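Local coordinates for DUF1893 domain-containing protein (PDB 1VK9) that is of unknown function but has a cytidine deaminase-like fold, binds zinc ions and is ADP-ribosylated, at residues A74-L79 with K98-Y103; P50-F55 with I143-F148; R19-I24 with L65-M70; S31-A34 with R38-F41. All blocks are in the same frame, centred on the assembly; numbering follows the deposited sequence.

Interactions 1 and 3 are buried and rest on aliphatic contacts, with one serine hydroxyl at the margin of interaction 1; they lie on opposite sides of the chain's centre, about 17 Å apart between centres. Interaction 1 joins helices 73-82 and 94-102, while interaction 3 seats helix 15-27 on strand 65-68. Interaction 2 ties helix 49-57 to the C-terminal end of the chain and runs from a buried valine to an exposed phenylalanine. It meets interaction 1 at Phe78. Interaction 4, partly buried, is the one held by backbone hydrogen bonds. It shares the mixed sheet with interaction 3, where strands 32-35 and 65-68 are neighbours, and its Leu32 and Phe41 reach helix 49-57 of interaction 2.

Interaction 1: residues A74-L79 with K98-Y103; sequences AAASFL and KLMNEY. With ZN (zinc ion), chain B.
Leu99 and Met100 of one helix close over Ala76 and Ser77 of the other without any polar bond between them. Methyl CD2 of Leu99 does most of the touching: it lies 4.2 Å from Ala76 CB and 3.9 Å from Ser77 OG. Met100, a selenomethionine, lies along the same alanine with CG and SE, each 4.3 Å from Ala76 CB. Leu99 reaches across because its CG is anti to the backbone N (chi1 -170°). Ser77 OG, anti to its carbonyl carbon, is turned back along its own helix and bonds Lys73 O, so the hydroxyl beside the leucine methyl is satisfied. Farther out, Met100 rests on Ile87 and Ile92 and Leu99 on Leu80. On the exposed side Glu102 chelates a zinc ion with both carboxylate oxygens, OE1 at 2.2 Å and OE2 at 2.5 Å from the metal. The short helical segments run 25° from parallel, 10.1 Å apart at closest approach. Each helix connects parallel strands, 65-68 to 86-93 and 86-93 to 107-109, so the pair belongs to successive beta-alpha-beta crossovers of the cytidine deaminase-like fold.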
loop_
_atom_site.group_PDB
_atom_site.type_symbol
_atom_site.label_atom_id
_atom_site.label_comp_id
_atom_site.label_asym_id
_atom_site.label_seq_id
_atom_site.Cartn_x
_atom_site.Cartn_y
_atom_site.Cartn_z
ATOM N N ALA A 74 -2.098 8.342 0.750
ATOM C CA ALA A 74 -3.424 7.757 0.773
ATOM C C ALA A 74 -3.342 6.222 0.816
ATOM O O ALA A 74 -3.863 5.639 1.763
ATOM C CB ALA A 74 -4.232 8.236 -0.365
ATOM N N ALA A 75 -2.644 5.584 -0.141
ATOM C CA ALA A 75 -2.474 4.118 -0.168
ATOM C C ALA A 75 -1.715 3.597 1.041
ATOM O O ALA A 75 -2.053 2.540 1.591
ATOM C CB ALA A 75 -1.784 3.673 -1.434
ATOM N N ALA A 76 -0.680 4.324 1.459
ATOM C CA ALA A 76 0.074 3.929 2.650
ATOM C C ALA A 76 -0.870 3.758 3.853
ATOM O O ALA A 76 -0.769 2.775 4.581
ATOM C CB ALA A 76 1.160 4.928 2.955
ATOM N N SER A 77 -1.806 4.689 4.025
ATOM C CA SER A 77 -2.751 4.636 5.128
ATOM C C SER A 77 -3.602 3.375 5.075
ATOM O O SER A 77 -3.745 2.660 6.079
ATOM C CB SER A 77 -3.641 5.875 5.144
ATOM O OG SER A 77 -2.879 7.035 5.424
ATOM N N PHE A 78 -4.173 3.094 3.909
ATOM C CA PHE A 78 -4.976 1.885 3.757
ATOM C C PHE A 78 -4.125 0.646 4.058
ATOM O O PHE A 78 -4.497 -0.195 4.891
ATOM C CB PHE A 78 -5.566 1.812 2.360
ATOM C CG PHE A 78 -6.782 2.664 2.177
ATOM C CD1 PHE A 78 -8.026 2.222 2.598
ATOM C CD2 PHE A 78 -6.690 3.900 1.584
ATOM C CE1 PHE A 78 -9.143 3.008 2.437
ATOM C CE2 PHE A 78 -7.811 4.684 1.413
ATOM C CZ PHE A 78 -9.033 4.241 1.847
ATOM N N LEU A 79 -2.967 0.568 3.411
ATOM C CA LEU A 79 -2.098 -0.570 3.574
ATOM C C LEU A 79 -1.631 -0.709 5.050
ATOM O O LEU A 79 -1.610 -1.825 5.581
ATOM C CB LEU A 79 -0.948 -0.501 2.562
ATOM C CG LEU A 79 -1.338 -0.620 1.072
ATOM C CD1 LEU A 79 -0.142 -0.383 0.137
ATOM C CD2 LEU A 79 -2.011 -1.957 0.739
ATOM N N LYS A 98 7.747 8.376 4.767
ATOM C CA LYS A 98 7.908 8.979 6.090
ATOM C C LYS A 98 6.930 8.328 7.051
ATOM O O LYS A 98 7.274 8.047 8.208
ATOM C CB LYS A 98 7.593 10.469 6.017
ATOM C CG LYS A 98 8.738 11.369 6.268
ATOM C CD LYS A 98 9.228 12.009 4.990
ATOM C CE LYS A 98 9.379 13.511 5.151
ATOM N NZ LYS A 98 8.044 14.116 5.448
ATOM N N LEU A 99 5.716 8.079 6.540
ATOM C CA LEU A 99 4.609 7.544 7.320
ATOM C C LEU A 99 4.881 6.118 7.736
ATOM O O LEU A 99 4.715 5.764 8.908
ATOM C CB LEU A 99 3.297 7.610 6.541
ATOM C CG LEU A 99 2.010 7.295 7.309
ATOM C CD1 LEU A 99 1.764 8.262 8.457
ATOM C CD2 LEU A 99 0.865 7.366 6.325
HETATM N N MSE A 100 5.306 5.307 6.776
HETATM C CA MSE A 100 5.573 3.908 7.046
HETATM C C MSE A 100 6.724 3.713 7.999
HETATM O O MSE A 100 6.678 2.783 8.798
HETATM C CB MSE A 100 5.812 3.169 5.746
HETATM C CG MSE A 100 4.702 3.460 4.799
HETATM SE SE MSE A 100 4.061 1.943 3.846
HETATM C CE MSE A 100 5.418 1.883 2.482
ATOM N N ASN A 101 7.734 4.589 7.944
ATOM C CA ASN A 101 8.750 4.569 8.976
ATOM C C ASN A 101 8.212 4.916 10.351
ATOM O O ASN A 101 8.588 4.290 11.320
ATOM C CB ASN A 101 9.965 5.431 8.633
ATOM C CG ASN A 101 10.763 4.864 7.464
ATOM O OD1 ASN A 101 10.961 3.641 7.352
ATOM N ND2 ASN A 101 11.186 5.748 6.554
ATOM N N GLU A 102 7.316 5.899 10.443
ATOM C CA GLU A 102 6.771 6.275 11.738
ATOM C C GLU A 102 6.071 5.046 12.351
ATOM O O GLU A 102 6.054 4.858 13.591
ATOM C CB GLU A 102 5.795 7.456 11.577
ATOM C CG GLU A 102 5.085 7.879 12.864
ATOM C CD GLU A 102 3.967 8.884 12.668
ATOM O OE1 GLU A 102 3.582 9.159 11.527
ATOM O OE2 GLU A 102 3.466 9.437 13.665
ATOM N N TYR A 103 5.509 4.209 11.474
ATOM C CA TYR A 103 4.672 3.130 11.923
ATOM C C TYR A 103 5.415 1.818 11.993
ATOM O O TYR A 103 4.815 0.797 12.279
ATOM C CB TYR A 103 3.393 3.047 11.074
ATOM C CG TYR A 103 2.388 4.057 11.558
ATOM C CD1 TYR A 103 2.491 5.399 11.182
ATOM C CD2 TYR A 103 1.380 3.695 12.456
ATOM C CE1 TYR A 103 1.591 6.346 11.663
ATOM C CE2 TYR A 103 0.470 4.638 12.943
ATOM C CZ TYR A 103 0.588 5.953 12.545
ATOM O OH TYR A 103 -0.284 6.884 13.015
HETATM ZN ZN ZN B . 2.095 10.665 12.038
#

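Interaction 2: residues P50-F55 with I143-F148; sequences PVVELF and IVLSKF
Val52 meets Leu145 and Phe148 where the C-terminal end of the chain closes against helix 49-57, among the helices that accompany the sheet of this cytidine deaminase-like fold. The tight part is a single pair of methyls: Val52 CG1 lies 3.7 Å from Leu145 CD2. The two side chains slide past each other in opposite directions; Leu145 extends CD1 (chi2 175°), and its other methyl, CD2, meets the valine. Behind it the packing continues inward, since Val52 and Val144 both rest on Phe78 of helix 73-82, whose ring also stands edge-to-face with Phe55. The solvent side is slacker. There the other branch of Val52, CG2, approaches Phe148 CD1 obliquely at 4.3 Å, and this ring, at the last modelled residue, is largely exposed although it also touches Leu48. One edge of the ring has Val144 O in its plane. Between the tight and the loose partner the chain leaves helix 137-145, with Ser146 the first residue outside helical geometry. Its side chain turns back to the helix: Ser146 OG donates to Ile143 O at 2.9 Å, meeting the C=O at 125° and tilted 24° from the carbonyl plane.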
loop_
_atom_site.group_PDB
_atom_site.type_symbol
_atom_site.label_atom_id
_atom_site.label_comp_id
_atom_site.label_asym_id
_atom_site.label_seq_id
_atom_site.Cartn_x
_atom_site.Cartn_y
_atom_site.Cartn_z
ATOM N N PRO A 50 -8.516 0.260 -6.683
ATOM C CA PRO A 50 -8.053 -1.067 -6.229
ATOM C C PRO A 50 -7.675 -1.187 -4.744
ATOM O O PRO A 50 -8.061 -2.149 -4.096
ATOM C CB PRO A 50 -6.822 -1.321 -7.115
ATOM C CG PRO A 50 -6.392 0.014 -7.542
ATOM C CD PRO A 50 -7.654 0.776 -7.760
ATOM N N VAL A 51 -6.909 -0.235 -4.223
ATOM C CA VAL A 51 -6.549 -0.231 -2.807
ATOM C C VAL A 51 -7.807 -0.244 -1.942
ATOM O O VAL A 51 -7.895 -1.002 -0.966
ATOM C CB VAL A 51 -5.647 0.961 -2.453
ATOM C CG1 VAL A 51 -5.336 0.966 -0.988
ATOM C CG2 VAL A 51 -4.340 0.881 -3.226
ATOM N N VAL A 52 -8.788 0.572 -2.316
ATOM C CA VAL A 52 -10.083 0.552 -1.660
ATOM C C VAL A 52 -10.781 -0.809 -1.860
ATOM O O VAL A 52 -11.253 -1.379 -0.889
ATOM C CB VAL A 52 -10.961 1.745 -2.104
ATOM C CG1 VAL A 52 -12.363 1.663 -1.511
ATOM C CG2 VAL A 52 -10.310 3.061 -1.699
ATOM N N GLU A 53 -10.831 -1.334 -3.093
ATOM C CA GLU A 53 -11.404 -2.658 -3.343
ATOM C C GLU A 53 -10.706 -3.619 -2.361
ATOM O O GLU A 53 -11.375 -4.289 -1.568
ATOM C CB GLU A 53 -11.267 -3.110 -4.831
ATOM C CG GLU A 53 -12.260 -2.503 -5.853
ATOM C CD GLU A 53 -12.135 -3.040 -7.310
ATOM O OE1 GLU A 53 -12.624 -4.176 -7.569
ATOM O OE2 GLU A 53 -11.596 -2.332 -8.224
ATOM N N LEU A 54 -9.373 -3.638 -2.357
ATOM C CA LEU A 54 -8.615 -4.503 -1.454
ATOM C C LEU A 54 -8.997 -4.312 0.029
ATOM O O LEU A 54 -9.227 -5.279 0.752
ATOM C CB LEU A 54 -7.115 -4.287 -1.644
ATOM C CG LEU A 54 -6.121 -5.016 -0.721
ATOM C CD1 LEU A 54 -6.318 -6.527 -0.759
ATOM C CD2 LEU A 54 -4.682 -4.650 -1.092
ATOM N N PHE A 55 -9.067 -3.062 0.474
ATOM C CA PHE A 55 -9.496 -2.732 1.826
ATOM C C PHE A 55 -10.883 -3.281 2.166
ATOM O O PHE A 55 -11.118 -3.758 3.264
ATOM C CB PHE A 55 -9.505 -1.219 1.986
ATOM C CG PHE A 55 -9.596 -0.752 3.413
ATOM C CD1 PHE A 55 -8.462 -0.673 4.204
ATOM C CD2 PHE A 55 -10.818 -0.348 3.947
ATOM C CE1 PHE A 55 -8.541 -0.230 5.523
ATOM C CE2 PHE A 55 -10.912 0.091 5.254
ATOM C CZ PHE A 55 -9.777 0.151 6.054
ATOM N N ILE A 143 -11.597 9.916 5.152
ATOM C CA ILE A 143 -11.843 10.956 4.158
ATOM C C ILE A 143 -11.754 10.420 2.730
ATOM O O ILE A 143 -12.550 10.825 1.878
ATOM C CB ILE A 143 -10.951 12.228 4.356
ATOM C CG1 ILE A 143 -11.663 13.464 3.786
ATOM C CG2 ILE A 143 -9.601 12.070 3.679
ATOM C CD1 ILE A 143 -10.990 14.825 4.084
ATOM N N VAL A 144 -10.821 9.510 2.454
ATOM C CA VAL A 144 -10.731 8.976 1.094
ATOM C C VAL A 144 -12.000 8.201 0.732
ATOM O O VAL A 144 -12.527 8.346 -0.377
ATOM C CB VAL A 144 -9.482 8.119 0.854
ATOM C CG1 VAL A 144 -9.576 7.378 -0.481
ATOM C CG2 VAL A 144 -8.248 8.996 0.877
ATOM N N LEU A 145 -12.507 7.410 1.670
ATOM C CA LEU A 145 -13.721 6.644 1.417
ATOM C C LEU A 145 -14.917 7.533 1.109
ATOM O O LEU A 145 -15.808 7.147 0.344
ATOM C CB LEU A 145 -14.028 5.706 2.578
ATOM C CG LEU A 145 -13.055 4.537 2.705
ATOM C CD1 LEU A 145 -13.355 3.730 3.948
ATOM C CD2 LEU A 145 -13.091 3.661 1.466
ATOM N N SER A 146 -14.924 8.731 1.675
ATOM C CA SER A 146 -16.028 9.641 1.451
ATOM C C SER A 146 -15.911 10.332 0.081
ATOM O O SER A 146 -16.605 11.314 -0.191
ATOM C CB SER A 146 -16.139 10.646 2.600
ATOM O OG SER A 146 -15.250 11.732 2.404
ATOM N N LYS A 147 -15.027 9.822 -0.777
ATOM C CA LYS A 147 -14.991 10.231 -2.179
ATOM C C LYS A 147 -15.447 9.058 -3.045
ATOM O O LYS A 147 -15.942 9.257 -4.141
ATOM C CB LYS A 147 -13.603 10.742 -2.613
ATOM C CG LYS A 147 -12.950 11.847 -1.743
ATOM C CD LYS A 147 -13.904 12.971 -1.345
ATOM C CE LYS A 147 -13.389 14.360 -1.753
ATOM N NZ LYS A 147 -13.599 15.399 -0.681
ATOM N N PHE A 148 -15.295 7.835 -2.544
ATOM C CA PHE A 148 -15.846 6.639 -3.198
ATOM C C PHE A 148 -17.119 6.198 -2.478
ATOM O O PHE A 148 -18.224 6.371 -2.991
ATOM C CB PHE A 148 -14.843 5.471 -3.197
ATOM C CG PHE A 148 -13.563 5.735 -3.974
ATOM C CD1 PHE A 148 -12.487 6.404 -3.379
ATOM C CD2 PHE A 148 -13.420 5.274 -5.285
ATOM C CE1 PHE A 148 -11.293 6.637 -4.090
ATOM C CE2 PHE A 148 -12.230 5.497 -6.004
ATOM C CZ PHE A 148 -11.164 6.185 -5.397
#

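Interaction 3: residues R19-I24 with L65-M70; sequences RSALKI and LVIDKM
Ala21 and Leu22 meet Leu65 and Ile67 through aliphatic carbons, with no ring, amide or carboxylate sandwiched between them; the flat side chains stand around this contact instead. Tyr35 touches Ala21, Phe25 of the same helix touches Ile67, and His88 touches Leu22. The one planar group met across the interface is the peptide of Ala21, whose carbonyl carbon lies 3.7 Å from Ile67 CD1. That methyl is the hub of the contact. It sits 3.7 Å from Ala21 CB and 3.8 Å from Leu22 CD2, reaching them because the isoleucine is extended beyond CG1 (chi2 177°). Leu22 and Ile67 cross at about a right angle, so the leucine lies over the isoleucine tip rather than alongside it. Leu65, two residues earlier on the same face of the strand, adds CD1 at 3.8 Å from Ala21 CB, so the small alanine is touched by both strand side chains. In the cytidine deaminase-like fold this is the packing of helix 15-27 on the mixed sheet; the short segments cross at -36° with their axes 9.6 Å apart. Val66, between the two contact residues, points away from the helix and packs on Leu79 on the other side. Past Leu22 the helix borders a metal site: its side chain is about 4 Å from the zinc ion bound by His88 and Asp110. Asp68, farther along the strand, is joined covalently through OD1 to an unidentified group, consistent with ADP-ribosylation of the protein.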
loop_
_atom_site.group_PDB
_atom_site.type_symbol
_atom_site.label_atom_id
_atom_site.label_comp_id
_atom_site.label_asym_id
_atom_site.label_seq_id
_atom_site.Cartn_x
_atom_site.Cartn_y
_atom_site.Cartn_z
ATOM N N ARG A 19 10.150 -12.570 -4.310
ATOM C CA ARG A 19 10.643 -12.998 -5.620
ATOM C C ARG A 19 9.518 -13.576 -6.483
ATOM O O ARG A 19 9.378 -13.202 -7.636
ATOM C CB ARG A 19 11.750 -14.035 -5.451
ATOM C CG ARG A 19 12.954 -13.881 -6.367
ATOM C CD ARG A 19 13.942 -15.037 -6.240
ATOM N NE ARG A 19 15.222 -14.701 -6.847
ATOM N N SER A 20 8.718 -14.469 -5.910
ATOM C CA SER A 20 7.608 -15.106 -6.613
ATOM C C SER A 20 6.489 -14.145 -6.973
ATOM O O SER A 20 5.911 -14.233 -8.049
ATOM C CB SER A 20 7.027 -16.233 -5.760
ATOM O OG SER A 20 7.809 -17.400 -5.875
ATOM N N ALA A 21 6.161 -13.246 -6.057
ATOM C CA ALA A 21 5.067 -12.310 -6.276
ATOM C C ALA A 21 5.431 -11.324 -7.369
ATOM O O ALA A 21 4.567 -10.908 -8.134
ATOM C CB ALA A 21 4.712 -11.585 -4.992
ATOM N N LEU A 22 6.714 -10.967 -7.439
ATOM C CA LEU A 22 7.206 -9.994 -8.408
ATOM C C LEU A 22 7.097 -10.585 -9.809
ATOM O O LEU A 22 6.650 -9.910 -10.735
ATOM C CB LEU A 22 8.657 -9.575 -8.098
ATOM C CG LEU A 22 8.989 -8.668 -6.893
ATOM C CD1 LEU A 22 10.489 -8.655 -6.584
ATOM C CD2 LEU A 22 8.495 -7.253 -7.070
ATOM N N LYS A 23 7.493 -11.852 -9.951
ATOM C CA LYS A 23 7.333 -12.606 -11.202
ATOM C C LYS A 23 5.884 -12.585 -11.713
ATOM O O LYS A 23 5.670 -12.481 -12.915
ATOM C CB LYS A 23 7.834 -14.054 -11.050
ATOM C CG LYS A 23 9.351 -14.222 -11.194
ATOM C CD LYS A 23 9.702 -15.210 -12.337
ATOM C CE LYS A 23 10.748 -16.271 -11.940
ATOM N NZ LYS A 23 10.591 -16.769 -10.531
ATOM N N ILE A 24 4.908 -12.665 -10.801
ATOM C CA ILE A 24 3.479 -12.600 -11.142
ATOM C C ILE A 24 3.042 -11.165 -11.499
ATOM O O ILE A 24 2.431 -10.937 -12.548
ATOM C CB ILE A 24 2.597 -13.231 -10.011
ATOM C CG1 ILE A 24 2.733 -14.763 -10.015
ATOM C CG2 ILE A 24 1.129 -12.840 -10.162
ATOM C CD1 ILE A 24 2.077 -15.474 -8.812
ATOM N N LEU A 65 2.113 -10.404 1.613
ATOM C CA LEU A 65 2.799 -9.202 1.168
ATOM C C LEU A 65 1.969 -8.496 0.110
ATOM O O LEU A 65 1.185 -9.142 -0.604
ATOM C CB LEU A 65 4.209 -9.512 0.660
ATOM C CG LEU A 65 4.343 -10.429 -0.531
ATOM C CD1 LEU A 65 4.460 -9.613 -1.788
ATOM C CD2 LEU A 65 5.571 -11.242 -0.342
ATOM N N VAL A 66 2.137 -7.176 0.025
ATOM C CA VAL A 66 1.465 -6.369 -0.988
ATOM C C VAL A 66 2.479 -5.729 -1.917
ATOM O O VAL A 66 3.457 -5.160 -1.457
ATOM C CB VAL A 66 0.624 -5.250 -0.342
ATOM C CG1 VAL A 66 0.097 -4.272 -1.403
ATOM C CG2 VAL A 66 -0.500 -5.848 0.504
ATOM N N ILE A 67 2.243 -5.830 -3.223
ATOM C CA ILE A 67 2.996 -5.058 -4.214
ATOM C C ILE A 67 2.112 -3.981 -4.831
ATOM O O ILE A 67 0.975 -4.231 -5.205
ATOM C CB ILE A 67 3.600 -5.967 -5.318
ATOM C CG1 ILE A 67 4.495 -7.043 -4.695
ATOM C CG2 ILE A 67 4.386 -5.111 -6.347
ATOM C CD1 ILE A 67 5.053 -8.014 -5.700
ATOM N N ASP A 68 2.642 -2.780 -4.942
ATOM C CA ASP A 68 1.880 -1.664 -5.460
ATOM C C ASP A 68 2.757 -0.812 -6.388
ATOM O O ASP A 68 3.935 -0.595 -6.119
ATOM C CB ASP A 68 1.337 -0.841 -4.288
ATOM C CG ASP A 68 0.202 0.070 -4.693
ATOM O OD1 ASP A 68 -0.089 0.166 -5.905
ATOM O OD2 ASP A 68 -0.455 0.734 -3.875
ATOM N N LYS A 69 2.171 -0.352 -7.490
ATOM C CA LYS A 69 2.867 0.408 -8.536
ATOM C C LYS A 69 3.272 1.806 -8.003
ATOM O O LYS A 69 4.375 2.304 -8.257
ATOM C CB LYS A 69 1.914 0.564 -9.725
ATOM C CG LYS A 69 2.454 0.286 -11.105
ATOM C CD LYS A 69 1.321 0.561 -12.110
ATOM C CE LYS A 69 1.598 0.003 -13.483
ATOM N NZ LYS A 69 2.200 1.084 -14.298
HETATM N N MSE A 70 2.370 2.429 -7.252
HETATM C CA MSE A 70 2.523 3.811 -6.875
HETATM C C MSE A 70 1.970 3.996 -5.468
HETATM O O MSE A 70 0.755 3.956 -5.265
HETATM C CB MSE A 70 1.756 4.681 -7.881
HETATM C CG MSE A 70 1.810 6.193 -7.619
HETATM SE SE MSE A 70 3.647 6.952 -7.728
HETATM C CE MSE A 70 4.079 6.797 -9.755
#

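Interaction 4: residues S31-A34 with R38-F41; sequences SLLA and RSIF
A beta hairpin with a classic bulge brings strand 32-35 against strand 39-43: Ile40 and Phe41 both stand opposite Ala34. Ala34 and Phe41 form an antiparallel hydrogen-bonded pair, with Ala34 N donating to Phe41 O at 3.0 Å. In return Ala34 O accepts two donors from the bulge, Ile40 N at 2.8 Å and nearly straight (167°), and Phe41 N at 3.4 Å, a weak bond. Phe41 O also receives the CA-H of Leu33, with CA 3.3 Å away. Ala34 CB lies 3.8 Å from Ile40 CG1, which is placed between its own backbone N and carbonyl carbon (chi1 62°), and 4.2 Å from Phe41 CB. Leu32 CD2 approaches the Phe41 ring obliquely, 3.9 Å from CE1, and both side chains continue into Leu54 of helix 49-57. Leu33 leaves by the opposite face toward Ala21 and Phe25 of helix 15-27, though its CD1 still brushes Ser39, whose OG is bonded to Glu42. Near the turn the Arg38 guanidinium has Ile40 CG2 over the centre of one face. The inserted residue lets one carbonyl take one firm and one weak amide bond. The hairpin's strands splay, 122° between the short segments, and the apolar pair Leu32 and Phe41 fastens the edge of the sheet to helix 49-57.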
loop_
_atom_site.group_PDB
_atom_site.type_symbol
_atom_site.label_atom_id
_atom_site.label_comp_id
_atom_site.label_asym_id
_atom_site.label_seq_id
_atom_site.Cartn_x
_atom_site.Cartn_y
_atom_site.Cartn_z
ATOM N N SER A 31 -1.396 -3.637 -11.217
ATOM C CA SER A 31 -1.138 -2.376 -10.527
ATOM C C SER A 31 -1.147 -2.516 -8.991
ATOM O O SER A 31 -0.660 -1.624 -8.272
ATOM C CB SER A 31 -2.067 -1.263 -11.028
ATOM O OG SER A 31 -3.417 -1.484 -10.676
ATOM N N LEU A 32 -1.710 -3.640 -8.524
ATOM C CA LEU A 32 -1.784 -4.034 -7.117
ATOM C C LEU A 32 -1.872 -5.556 -6.997
ATOM O O LEU A 32 -2.547 -6.217 -7.779
ATOM C CB LEU A 32 -2.996 -3.392 -6.445
ATOM C CG LEU A 32 -3.270 -3.577 -4.947
ATOM C CD1 LEU A 32 -2.077 -3.189 -4.090
ATOM C CD2 LEU A 32 -4.489 -2.762 -4.531
ATOM N N LEU A 33 -1.179 -6.111 -6.016
ATOM C CA LEU A 33 -1.215 -7.543 -5.768
ATOM C C LEU A 33 -1.066 -7.798 -4.272
ATOM O O LEU A 33 -0.216 -7.158 -3.619
ATOM C CB LEU A 33 -0.090 -8.236 -6.535
ATOM C CG LEU A 33 0.227 -9.689 -6.192
ATOM C CD1 LEU A 33 -0.855 -10.603 -6.679
ATOM C CD2 LEU A 33 1.528 -10.073 -6.825
ATOM N N ALA A 34 -1.895 -8.693 -3.722
ATOM C CA ALA A 34 -1.619 -9.242 -2.393
ATOM C C ALA A 34 -1.309 -10.730 -2.528
ATOM O O ALA A 34 -2.021 -11.462 -3.231
ATOM C CB ALA A 34 -2.748 -8.992 -1.452
ATOM N N ARG A 38 0.179 -17.992 -2.507
ATOM C CA ARG A 38 -0.622 -17.861 -3.705
ATOM C C ARG A 38 -1.130 -16.425 -3.804
ATOM O O ARG A 38 -1.079 -15.665 -2.832
ATOM C CB ARG A 38 -1.744 -18.911 -3.735
ATOM C CG ARG A 38 -3.034 -18.549 -3.043
ATOM C CD ARG A 38 -3.875 -19.760 -2.649
ATOM N NE ARG A 38 -4.390 -19.578 -1.295
ATOM C CZ ARG A 38 -5.582 -19.066 -1.011
ATOM N NH1 ARG A 38 -6.403 -18.710 -1.990
ATOM N NH2 ARG A 38 -5.953 -18.913 0.250
ATOM N N SER A 39 -1.594 -16.047 -4.989
ATOM C CA SER A 39 -2.141 -14.712 -5.229
ATOM C C SER A 39 -3.555 -14.576 -4.624
ATOM O O SER A 39 -4.431 -15.374 -4.941
ATOM C CB SER A 39 -2.142 -14.441 -6.740
ATOM O OG SER A 39 -3.178 -13.568 -7.120
ATOM N N ILE A 40 -3.785 -13.590 -3.753
ATOM C CA ILE A 40 -5.118 -13.471 -3.128
ATOM C C ILE A 40 -5.984 -12.281 -3.561
ATOM O O ILE A 40 -7.212 -12.288 -3.354
ATOM C CB ILE A 40 -5.053 -13.579 -1.592
ATOM C CG1 ILE A 40 -4.223 -12.464 -0.974
ATOM C CG2 ILE A 40 -4.543 -14.959 -1.182
ATOM C CD1 ILE A 40 -4.142 -12.569 0.549
ATOM N N PHE A 41 -5.334 -11.282 -4.158
ATOM C CA PHE A 41 -5.991 -10.127 -4.763
ATOM C C PHE A 41 -5.116 -9.626 -5.911
ATOM O O PHE A 41 -3.911 -9.439 -5.753
ATOM C CB PHE A 41 -6.216 -8.996 -3.738
ATOM C CG PHE A 41 -6.945 -7.804 -4.307
ATOM C CD1 PHE A 41 -6.245 -6.766 -4.924
ATOM C CD2 PHE A 41 -8.332 -7.737 -4.270
ATOM C CE1 PHE A 41 -6.915 -5.676 -5.493
ATOM C CE2 PHE A 41 -9.010 -6.642 -4.824
ATOM C CZ PHE A 41 -8.297 -5.615 -5.443
#